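Local coordinates for protein S-adenosyl-L-methionine-dependent 2-deoxy-scyllo-inosamine dehydrogenase (Bacillus circulans, PDB 4M7S) that catalyses the radical S-adenosyl-L-methionine-dependent two-electron oxidation of 2-deoxy-scyllo-inosamine to amino-dideoxy-scyllo-inosose in butirosin biosynthesis, using two [4Fe-4S] clusters, at residues A[227-230]-A[231-234]; A[206-209]-A[210-213]; A[96-99]-A[100-104]. One frame throughout, in Å; residues are numbered along the deposited sequence.

In the fold
Contacts 1 and 2 belong to the auxiliary-cluster domain, contact 3 to the radical SAM domain, and each is a turn or helix end stabilised by a side chain that bonds to backbone close by in sequence. Contact 1 touches a [4Fe-4S] cluster directly, Cys232 SG lying 2.3 Å from SF4 FE2. Contact 2 is farther off: the Trp209 side chain is about 10 Å from a bound cluster, and its nearest atoms are about 9 Å from those of contact 1, with helix 212-222 leading from one to the other. Contact 3 lies across the chain's centre from both, about 40 Å from contact 1 and 37 Å from contact 2 between centres, and away from the annotated sites.

Contact 1 of 3, residues A[227-230]-A[231-234]; sequences GKSD and LCKN. With SF4 (iron/sulfur cluster), chain B.
The carboxylate of Asp230 is the flat group of this turn, and Lys233 NZ comes to its OD1 from above the carboxylate plane, 43° out of it, in a salt bridge of 3.1 Å. The two side chains run side by side in the same direction. Lys233 sets out with CG between its own N and carbonyl carbon (chi1 67°), which lays CB and CG against Ser229 O before the extended chain goes on to the carboxylate.

Ser229 works from the inside of the turn. Its OG, anti to the backbone N (chi1 167°), accepts from Cys232 N at 3.1 Å, and more weakly from Leu231 N. Ser229 O takes Lys233 N at 2.9 Å, and the side-chain and main-chain bonds together make an ST motif. Three successive amides are thereby tied to Ser229, one of them weakly, just where the chain must present Cys232, whose SG binds SF4 FE2 at 2.3 Å. Leu231 covers the cluster beside it, CD2 lying 3.8 Å from SF4 S4. A water bridges Asp230 O and Leu231 O.

This is a cysteine-bearing loop of the auxiliary-cluster domain; Cys169, Cys187 and Cys235 also line the pocket of this cluster. It follows helix 212-222, whose Phe217 packs on both Ser229 and Cys232, while Leu221 touches Cys232 and Met220 touches Lys228.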
ATOM      1  N   GLY A 227     -19.195  11.390  -3.327  1.00 41.25           N
ATOM      2  CA  GLY A 227     -19.390  12.609  -4.092  1.00 47.80           C
ATOM      3  C   GLY A 227     -18.824  13.844  -3.421  1.00 47.10           C
ATOM      4  O   GLY A 227     -18.619  14.866  -4.065  1.00 45.81           O
ATOM      5  N   LYS A 228     -18.548  13.738  -2.127  1.00 42.65           N
ATOM      6  CA  LYS A 228     -18.117  14.888  -1.345  1.00 53.53           C
ATOM      7  C   LYS A 228     -16.601  15.041  -1.376  1.00 49.51           C
ATOM      8  O   LYS A 228     -16.073  16.137  -1.179  1.00 48.26           O
ATOM      9  CB  LYS A 228     -18.625  14.752   0.092  1.00 56.28           C
ATOM     10  CG  LYS A 228     -18.634  16.045   0.882  1.00 60.55           C
ATOM     11  CD  LYS A 228     -19.637  15.986   2.026  1.00 62.06           C
ATOM     12  CE  LYS A 228     -19.445  14.747   2.895  1.00 59.66           C
ATOM     13  NZ  LYS A 228     -20.577  14.587   3.869  1.00 61.01           N
ATOM     14  N   SER A 229     -15.917  13.928  -1.639  1.00 33.42           N
ATOM     15  CA  SER A 229     -14.462  13.881  -1.687  1.00 32.72           C
ATOM     16  C   SER A 229     -13.913  14.092  -3.102  1.00 30.51           C
ATOM     17  O   SER A 229     -14.349  13.440  -4.045  1.00 30.78           O
ATOM     18  CB  SER A 229     -13.979  12.521  -1.181  1.00 28.67           C
ATOM     19  OG  SER A 229     -12.617  12.349  -1.501  1.00 30.73           O
ATOM     20  N   ASP A 230     -12.933  14.977  -3.246  1.00 27.79           N
ATOM     21  CA  ASP A 230     -12.303  15.190  -4.546  1.00 30.97           C
ATOM     22  C   ASP A 230     -11.516  13.962  -4.999  1.00 31.62           C
ATOM     23  O   ASP A 230     -11.255  13.785  -6.191  1.00 33.02           O
ATOM     24  CB  ASP A 230     -11.388  16.414  -4.513  1.00 34.18           C
ATOM     25  CG  ASP A 230     -12.162  17.724  -4.503  1.00 38.52           C
ATOM     26  OD1 ASP A 230     -13.374  17.710  -4.826  1.00 34.36           O
ATOM     27  OD2 ASP A 230     -11.548  18.767  -4.185  1.00 43.65           O
ATOM     28  N   LEU A 231     -11.131  13.125  -4.039  1.00 27.44           N
ATOM     29  CA  LEU A 231     -10.460  11.866  -4.337  1.00 32.39           C
ATOM     30  C   LEU A 231     -11.482  10.875  -4.880  1.00 31.34           C
ATOM     31  O   LEU A 231     -11.294  10.297  -5.948  1.00 35.65           O
ATOM     32  CB  LEU A 231      -9.840  11.285  -3.062  1.00 30.61           C
ATOM     33  CG  LEU A 231      -8.548  10.463  -3.083  1.00 40.08           C
ATOM     34  CD1 LEU A 231      -8.505   9.499  -1.881  1.00 40.17           C
ATOM     35  CD2 LEU A 231      -8.261   9.747  -4.420  1.00 38.67           C
ATOM     36  N   CYS A 232     -12.575  10.695  -4.144  1.00 26.15           N
ATOM     37  CA  CYS A 232     -13.490   9.572  -4.391  1.00 27.06           C
ATOM     38  C   CYS A 232     -14.609   9.814  -5.398  1.00 30.24           C
ATOM     39  O   CYS A 232     -15.123   8.865  -5.990  1.00 28.90           O
ATOM     40  CB  CYS A 232     -14.099   9.102  -3.067  1.00 26.28           C
ATOM     41  SG  CYS A 232     -12.827   8.761  -1.827  1.00 28.87           S
ATOM     42  N   LYS A 233     -14.989  11.071  -5.597  1.00 33.82           N
ATOM     43  CA  LYS A 233     -16.188  11.386  -6.377  1.00 33.02           C
ATOM     44  C   LYS A 233     -16.151  10.868  -7.819  1.00 37.14           C
ATOM     45  O   LYS A 233     -17.192  10.634  -8.423  1.00 41.95           O
ATOM     46  CB  LYS A 233     -16.462  12.891  -6.345  1.00 37.73           C
ATOM     47  CG  LYS A 233     -15.412  13.725  -7.059  1.00 41.55           C
ATOM     48  CD  LYS A 233     -15.634  15.207  -6.804  1.00 41.83           C
ATOM     49  CE  LYS A 233     -14.768  16.047  -7.731  1.00 45.20           C
ATOM     50  NZ  LYS A 233     -14.925  17.502  -7.454  1.00 46.10           N
ATOM     51  N   ASN A 234     -14.954  10.681  -8.365  1.00 36.33           N
ATOM     52  CA  ASN A 234     -14.823  10.161  -9.720  1.00 39.23           C
ATOM     53  C   ASN A 234     -14.242   8.756  -9.735  1.00 39.67           C
ATOM     54  O   ASN A 234     -13.929   8.213 -10.799  1.00 42.27           O
ATOM     55  CB  ASN A 234     -13.977  11.103 -10.571  1.00 42.54           C
ATOM     56  CG  ASN A 234     -14.651  12.436 -10.787  1.00 48.98           C
ATOM     57  OD1 ASN A 234     -15.862  12.501 -10.995  1.00 51.49           O
ATOM     58  ND2 ASN A 234     -13.875  13.512 -10.724  1.00 52.22           N
TER
HETATM   59 FE1  SF4 B 501     -11.984   5.004  -4.565  1.00 27.79          FE
HETATM   60 FE2  SF4 B 501     -12.099   6.737  -2.516  1.00 28.24          FE
HETATM   61 FE3  SF4 B 501     -10.033   5.053  -2.765  1.00 28.25          FE
HETATM   62 FE4  SF4 B 501     -12.432   4.168  -2.028  1.00 27.09          FE
HETATM   63  S1  SF4 B 501     -11.098   5.583  -0.792  1.00 27.57           S
HETATM   64  S2  SF4 B 501     -11.063   3.157  -3.571  1.00 28.48           S
HETATM   65  S3  SF4 B 501     -13.835   5.465  -3.295  1.00 29.62           S
HETATM   66  S4  SF4 B 501     -10.526   6.760  -4.224  1.00 29.89           S
HETATM   67  O   HOH W   1     -11.503  11.886  -8.243  1.00 41.66           O

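Contact 2 of 3, residues A[206-209]-A[210-213]; sequences SDIW and HNDK
Trp209 points the edge of its indole at one face of the His210 imidazole, an edge-to-face (T-shaped) pair with planes at 90° and the five-membered rings' centroids 4.8 Å apart. CD1 does the touching, standing over the imidazole toward its rim, 3.6 Å from His210 CE1. The imidazole is held by its own edge as well. With CG beside the backbone N (chi1 -69°), the ring folds back along the helix so that ND1 donates to Ser206 O at 2.9 Å, while His210 N donates to the same oxygen at 3.1 Å from the opposite face of the carbonyl plane. One residue thus grips the last turn of the helix twice, which should limit rotation of the ring away from the indole. NE2 is bonded to Asp2 O, also a carbonyl oxygen, which would be consistent with a doubly protonated, cationic imidazole.

His210 leaves the helical path and Asn211 starts the next helix. Asn211 N bonds Ile208 O at 3.1 Å from well above the carbonyl plane, and its CG, between N and the carbonyl carbon, turns OD1 to the start of that helix, where it accepts from Phe214 N as an N-cap. ND2 is bonded to Met197 O.

The joint therefore runs from the end of helix 205-209 into the beginning of helix 212-222. Trp209 packs against that second helix, its ring meeting Phe214 at about 60° and Arg218 in a cation-pi contact, while its NE1 bonds Lys3 O near the chain's amino end.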
ATOM      1  N   SER A 206      -0.102   6.208  14.198  1.00 22.65           N
ATOM      2  CA  SER A 206      -1.339   5.922  14.902  1.00 27.76           C
ATOM      3  C   SER A 206      -2.123   7.207  15.121  1.00 28.89           C
ATOM      4  O   SER A 206      -3.358   7.211  15.074  1.00 30.62           O
ATOM      5  CB  SER A 206      -1.058   5.267  16.252  1.00 31.24           C
ATOM      6  OG  SER A 206      -2.271   5.037  16.941  1.00 31.65           O
ATOM      7  N   ASP A 207      -1.404   8.293  15.398  1.00 31.67           N
ATOM      8  CA  ASP A 207      -2.035   9.593  15.618  1.00 33.02           C
ATOM      9  C   ASP A 207      -2.600  10.159  14.316  1.00 28.87           C
ATOM     10  O   ASP A 207      -3.609  10.860  14.321  1.00 30.89           O
ATOM     11  CB  ASP A 207      -1.037  10.578  16.225  1.00 37.02           C
ATOM     12  CG  ASP A 207      -0.636  10.203  17.640  1.00 42.91           C
ATOM     13  OD1 ASP A 207      -1.479   9.646  18.374  1.00 47.33           O
ATOM     14  OD2 ASP A 207       0.521  10.473  18.014  1.00 42.80           O
ATOM     15  N   ILE A 208      -1.925   9.872  13.207  1.00 24.70           N
ATOM     16  CA  ILE A 208      -2.412  10.275  11.898  1.00 27.59           C
ATOM     17  C   ILE A 208      -3.678   9.491  11.569  1.00 27.59           C
ATOM     18  O   ILE A 208      -4.701  10.066  11.197  1.00 28.91           O
ATOM     19  CB  ILE A 208      -1.341  10.033  10.819  1.00 24.98           C
ATOM     20  CG1 ILE A 208      -0.141  10.961  11.053  1.00 26.48           C
ATOM     21  CG2 ILE A 208      -1.913  10.234   9.420  1.00 23.21           C
ATOM     22  CD1 ILE A 208       1.089  10.573  10.241  1.00 27.09           C
ATOM     23  N   TRP A 209      -3.597   8.173  11.724  1.00 26.86           N
ATOM     24  CA  TRP A 209      -4.722   7.275  11.506  1.00 25.73           C
ATOM     25  C   TRP A 209      -5.966   7.703  12.279  1.00 28.06           C
ATOM     26  O   TRP A 209      -7.091   7.567  11.787  1.00 28.33           O
ATOM     27  CB  TRP A 209      -4.324   5.843  11.894  1.00 26.03           C
ATOM     28  CG  TRP A 209      -5.410   4.829  11.644  1.00 24.50           C
ATOM     29  CD1 TRP A 209      -6.223   4.235  12.577  1.00 28.12           C
ATOM     30  CD2 TRP A 209      -5.801   4.304  10.376  1.00 24.44           C
ATOM     31  NE1 TRP A 209      -7.090   3.368  11.957  1.00 30.03           N
ATOM     32  CE2 TRP A 209      -6.853   3.396  10.606  1.00 29.62           C
ATOM     33  CE3 TRP A 209      -5.371   4.526   9.060  1.00 24.11           C
ATOM     34  CZ2 TRP A 209      -7.477   2.702   9.565  1.00 30.52           C
ATOM     35  CZ3 TRP A 209      -5.981   3.837   8.038  1.00 25.48           C
ATOM     36  CH2 TRP A 209      -7.032   2.938   8.294  1.00 26.24           C
ATOM     37  N   HIS A 210      -5.764   8.234  13.483  1.00 27.15           N
ATOM     38  CA  HIS A 210      -6.885   8.628  14.338  1.00 31.63           C
ATOM     39  C   HIS A 210      -7.145  10.133  14.389  1.00 30.63           C
ATOM     40  O   HIS A 210      -7.918  10.588  15.228  1.00 33.16           O
ATOM     41  CB  HIS A 210      -6.680   8.119  15.778  1.00 33.67           C
ATOM     42  CG  HIS A 210      -6.774   6.633  15.917  1.00 38.09           C
ATOM     43  ND1 HIS A 210      -5.663   5.823  16.045  1.00 41.00           N
ATOM     44  CD2 HIS A 210      -7.847   5.805  15.940  1.00 37.93           C
ATOM     45  CE1 HIS A 210      -6.048   4.564  16.143  1.00 39.98           C
ATOM     46  NE2 HIS A 210      -7.368   4.525  16.081  1.00 39.14           N
ATOM     47  N   ASN A 211      -6.501  10.923  13.531  1.00 30.07           N
ATOM     48  CA  ASN A 211      -6.785  12.361  13.575  1.00 34.39           C
ATOM     49  C   ASN A 211      -8.166  12.670  12.979  1.00 35.13           C
ATOM     50  O   ASN A 211      -8.781  11.809  12.335  1.00 31.86           O
ATOM     51  CB  ASN A 211      -5.658  13.215  12.948  1.00 33.35           C
ATOM     52  CG  ASN A 211      -5.514  13.013  11.447  1.00 34.09           C
ATOM     53  OD1 ASN A 211      -6.465  12.633  10.762  1.00 32.79           O
ATOM     54  ND2 ASN A 211      -4.316  13.289  10.924  1.00 28.40           N
ATOM     55  N   ASP A 212      -8.640  13.892  13.194  1.00 36.83           N
ATOM     56  CA  ASP A 212      -9.956  14.310  12.726  1.00 43.70           C
ATOM     57  C   ASP A 212     -10.158  14.080  11.224  1.00 39.55           C
ATOM     58  O   ASP A 212     -11.198  13.573  10.802  1.00 37.97           O
ATOM     59  CB  ASP A 212     -10.194  15.781  13.070  1.00 52.13           C
ATOM     60  CG  ASP A 212     -11.627  16.058  13.491  1.00 63.55           C
ATOM     61  OD1 ASP A 212     -12.495  15.181  13.269  1.00 65.42           O
ATOM     62  OD2 ASP A 212     -11.888  17.156  14.038  1.00 68.40           O
ATOM     63  N   LYS A 213      -9.157  14.440  10.425  1.00 36.19           N
ATOM     64  CA  LYS A 213      -9.276  14.356   8.972  1.00 38.24           C
ATOM     65  C   LYS A 213      -9.431  12.912   8.482  1.00 37.06           C
ATOM     66  O   LYS A 213     -10.294  12.618   7.647  1.00 39.08           O
ATOM     67  CB  LYS A 213      -8.073  15.027   8.301  1.00 38.56           C
ATOM     68  CG  LYS A 213      -8.236  15.295   6.807  1.00 41.64           C
ATOM     69  CD  LYS A 213      -6.956  15.905   6.235  1.00 45.87           C
ATOM     70  CE  LYS A 213      -6.968  15.937   4.714  1.00 48.10           C
ATOM     71  NZ  LYS A 213      -5.774  16.645   4.176  1.00 50.43           N
TER

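Contact 3 of 3, residues A[96-99]-A[100-104]; sequences LTEK and RLQTL
Arg100 packs the start of its side chain on Thr97, its CG 3.3 Å from Thr97 OG1, the oxygen that also accepts from Arg100 N at 3.1 Å in a nearly straight bond (171°). Thr97 is thus the N-cap of helix 98-107, its hydroxyl oxygen facing the backbone amide while the aliphatic start of the arginine packs against it. Beyond, the bent arginine chain carries its guanidinium to Asp72 of helix 71-81, a salt bridge between neighbouring helices, with Leu104 CD1 over one face.

Helix 98-107 is the crossover helix of the beta-alpha-beta unit formed with strands 86-91 and 111-116, in the radical SAM fold. Leu96 and Leu101 face the sheet, with Leu96 CD1 4.1 Å from Leu101 CB; Leu96 also touches Val114 and Leu101 touches Phe112.

On the solvent side, Glu98 bends at chi2 (66°) to reach along the helix, OE1 accepting from Gln102 NE2 at 3.0 Å through its anti lone pair, the carboxylate and amide planes 87° apart. At the next residue, Lys99 O accepts twice, from Thr103 N and from Thr103 OG1 at 2.8 Å, on opposite faces of its plane.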
ATOM      1  N   LEU A  96      12.585 -10.497 -10.443  1.00 24.39           N
ATOM      2  CA  LEU A  96      12.414 -11.639  -9.545  1.00 26.97           C
ATOM      3  C   LEU A  96      13.094 -12.915 -10.047  1.00 28.27           C
ATOM      4  O   LEU A  96      12.444 -13.791 -10.614  1.00 29.00           O
ATOM      5  CB  LEU A  96      10.927 -11.909  -9.291  1.00 29.25           C
ATOM      6  CG  LEU A  96      10.610 -12.874  -8.144  1.00 30.84           C
ATOM      7  CD1 LEU A  96      11.269 -12.407  -6.859  1.00 30.69           C
ATOM      8  CD2 LEU A  96       9.105 -13.000  -7.955  1.00 32.80           C
ATOM      9  N   THR A  97      14.401 -13.020  -9.831  1.00 27.17           N
ATOM     10  CA  THR A  97      15.117 -14.252 -10.126  1.00 28.79           C
ATOM     11  C   THR A  97      14.769 -15.260  -9.049  1.00 31.42           C
ATOM     12  O   THR A  97      14.135 -14.912  -8.047  1.00 31.31           O
ATOM     13  CB  THR A  97      16.637 -14.034 -10.114  1.00 29.71           C
ATOM     14  OG1 THR A  97      17.034 -13.503  -8.843  1.00 26.34           O
ATOM     15  CG2 THR A  97      17.058 -13.073 -11.226  1.00 28.13           C
ATOM     16  N   GLU A  98      15.184 -16.505  -9.236  1.00 27.09           N
ATOM     17  CA  GLU A  98      14.968 -17.517  -8.214  1.00 27.64           C
ATOM     18  C   GLU A  98      15.753 -17.175  -6.943  1.00 29.18           C
ATOM     19  O   GLU A  98      15.285 -17.399  -5.818  1.00 29.09           O
ATOM     20  CB  GLU A  98      15.374 -18.893  -8.743  1.00 34.03           C
ATOM     21  CG  GLU A  98      15.173 -20.008  -7.744  1.00 42.58           C
ATOM     22  CD  GLU A  98      13.713 -20.253  -7.418  1.00 49.59           C
ATOM     23  OE1 GLU A  98      13.431 -20.815  -6.335  1.00 52.36           O
ATOM     24  OE2 GLU A  98      12.848 -19.892  -8.246  1.00 51.74           O
ATOM     25  N   LYS A  99      16.947 -16.619  -7.132  1.00 27.18           N
ATOM     26  CA  LYS A  99      17.785 -16.189  -6.016  1.00 28.33           C
ATOM     27  C   LYS A  99      17.151 -15.081  -5.170  1.00 24.30           C
ATOM     28  O   LYS A  99      17.139 -15.172  -3.936  1.00 24.83           O
ATOM     29  CB  LYS A  99      19.147 -15.744  -6.546  1.00 32.42           C
ATOM     30  CG  LYS A  99      20.150 -15.369  -5.485  1.00 36.95           C
ATOM     31  CD  LYS A  99      21.539 -15.285  -6.119  1.00 40.34           C
ATOM     32  CE  LYS A  99      22.350 -14.144  -5.545  1.00 43.11           C
ATOM     33  NZ  LYS A  99      22.929 -14.484  -4.227  1.00 45.53           N
ATOM     34  N   ARG A 100      16.641 -14.031  -5.812  1.00 23.28           N
ATOM     35  CA  ARG A 100      15.930 -12.973  -5.076  1.00 25.15           C
ATOM     36  C   ARG A 100      14.727 -13.557  -4.337  1.00 23.16           C
ATOM     37  O   ARG A 100      14.447 -13.201  -3.190  1.00 24.41           O
ATOM     38  CB  ARG A 100      15.452 -11.849  -6.010  1.00 27.80           C
ATOM     39  CG  ARG A 100      16.568 -11.033  -6.650  1.00 34.84           C
ATOM     40  CD  ARG A 100      17.431 -10.315  -5.609  1.00 35.11           C
ATOM     41  NE  ARG A 100      16.770  -9.156  -4.999  1.00 35.85           N
ATOM     42  CZ  ARG A 100      16.679  -8.945  -3.683  1.00 34.50           C
ATOM     43  NH1 ARG A 100      17.195  -9.817  -2.818  1.00 29.86           N
ATOM     44  NH2 ARG A 100      16.081  -7.854  -3.226  1.00 34.15           N
ATOM     45  N   LEU A 101      14.022 -14.464  -4.997  1.00 23.75           N
ATOM     46  CA  LEU A 101      12.831 -15.074  -4.412  1.00 26.84           C
ATOM     47  C   LEU A 101      13.196 -15.795  -3.114  1.00 26.77           C
ATOM     48  O   LEU A 101      12.548 -15.610  -2.081  1.00 27.52           O
ATOM     49  CB  LEU A 101      12.231 -16.072  -5.403  1.00 32.41           C
ATOM     50  CG  LEU A 101      10.817 -16.626  -5.214  1.00 39.48           C
ATOM     51  CD1 LEU A 101      10.445 -17.433  -6.449  1.00 44.57           C
ATOM     52  CD2 LEU A 101      10.680 -17.499  -3.983  1.00 41.05           C
ATOM     53  N   GLN A 102      14.219 -16.640  -3.175  1.00 23.45           N
ATOM     54  CA  GLN A 102      14.564 -17.446  -2.017  1.00 28.05           C
ATOM     55  C   GLN A 102      15.139 -16.581  -0.907  1.00 26.47           C
ATOM     56  O   GLN A 102      14.898 -16.835   0.267  1.00 28.16           O
ATOM     57  CB  GLN A 102      15.519 -18.579  -2.405  1.00 31.79           C
ATOM     58  CG  GLN A 102      14.894 -19.602  -3.357  1.00 35.54           C
ATOM     59  CD  GLN A 102      15.716 -20.878  -3.466  1.00 45.26           C
ATOM     60  OE1 GLN A 102      16.795 -20.986  -2.883  1.00 49.43           O
ATOM     61  NE2 GLN A 102      15.206 -21.853  -4.213  1.00 46.90           N
ATOM     62  N   THR A 103      15.889 -15.554  -1.296  1.00 26.54           N
ATOM     63  CA  THR A 103      16.477 -14.607  -0.352  1.00 27.29           C
ATOM     64  C   THR A 103      15.375 -13.818   0.355  1.00 25.31           C
ATOM     65  O   THR A 103      15.358 -13.733   1.579  1.00 23.92           O
ATOM     66  CB  THR A 103      17.429 -13.628  -1.069  1.00 27.23           C
ATOM     67  OG1 THR A 103      18.545 -14.353  -1.597  1.00 27.84           O
ATOM     68  CG2 THR A 103      17.922 -12.555  -0.122  1.00 26.01           C
ATOM     69  N   LEU A 104      14.460 -13.245  -0.421  1.00 20.80           N
ATOM     70  CA  LEU A 104      13.347 -12.492   0.150  1.00 23.76           C
ATOM     71  C   LEU A 104      12.452 -13.361   1.029  1.00 25.42           C
ATOM     72  O   LEU A 104      11.980 -12.907   2.071  1.00 27.43           O
ATOM     73  CB  LEU A 104      12.540 -11.801  -0.959  1.00 23.19           C
ATOM     74  CG  LEU A 104      13.331 -10.632  -1.565  1.00 23.72           C
ATOM     75  CD1 LEU A 104      12.707 -10.114  -2.849  1.00 23.14           C
ATOM     76  CD2 LEU A 104      13.487  -9.511  -0.540  1.00 24.66           C
TER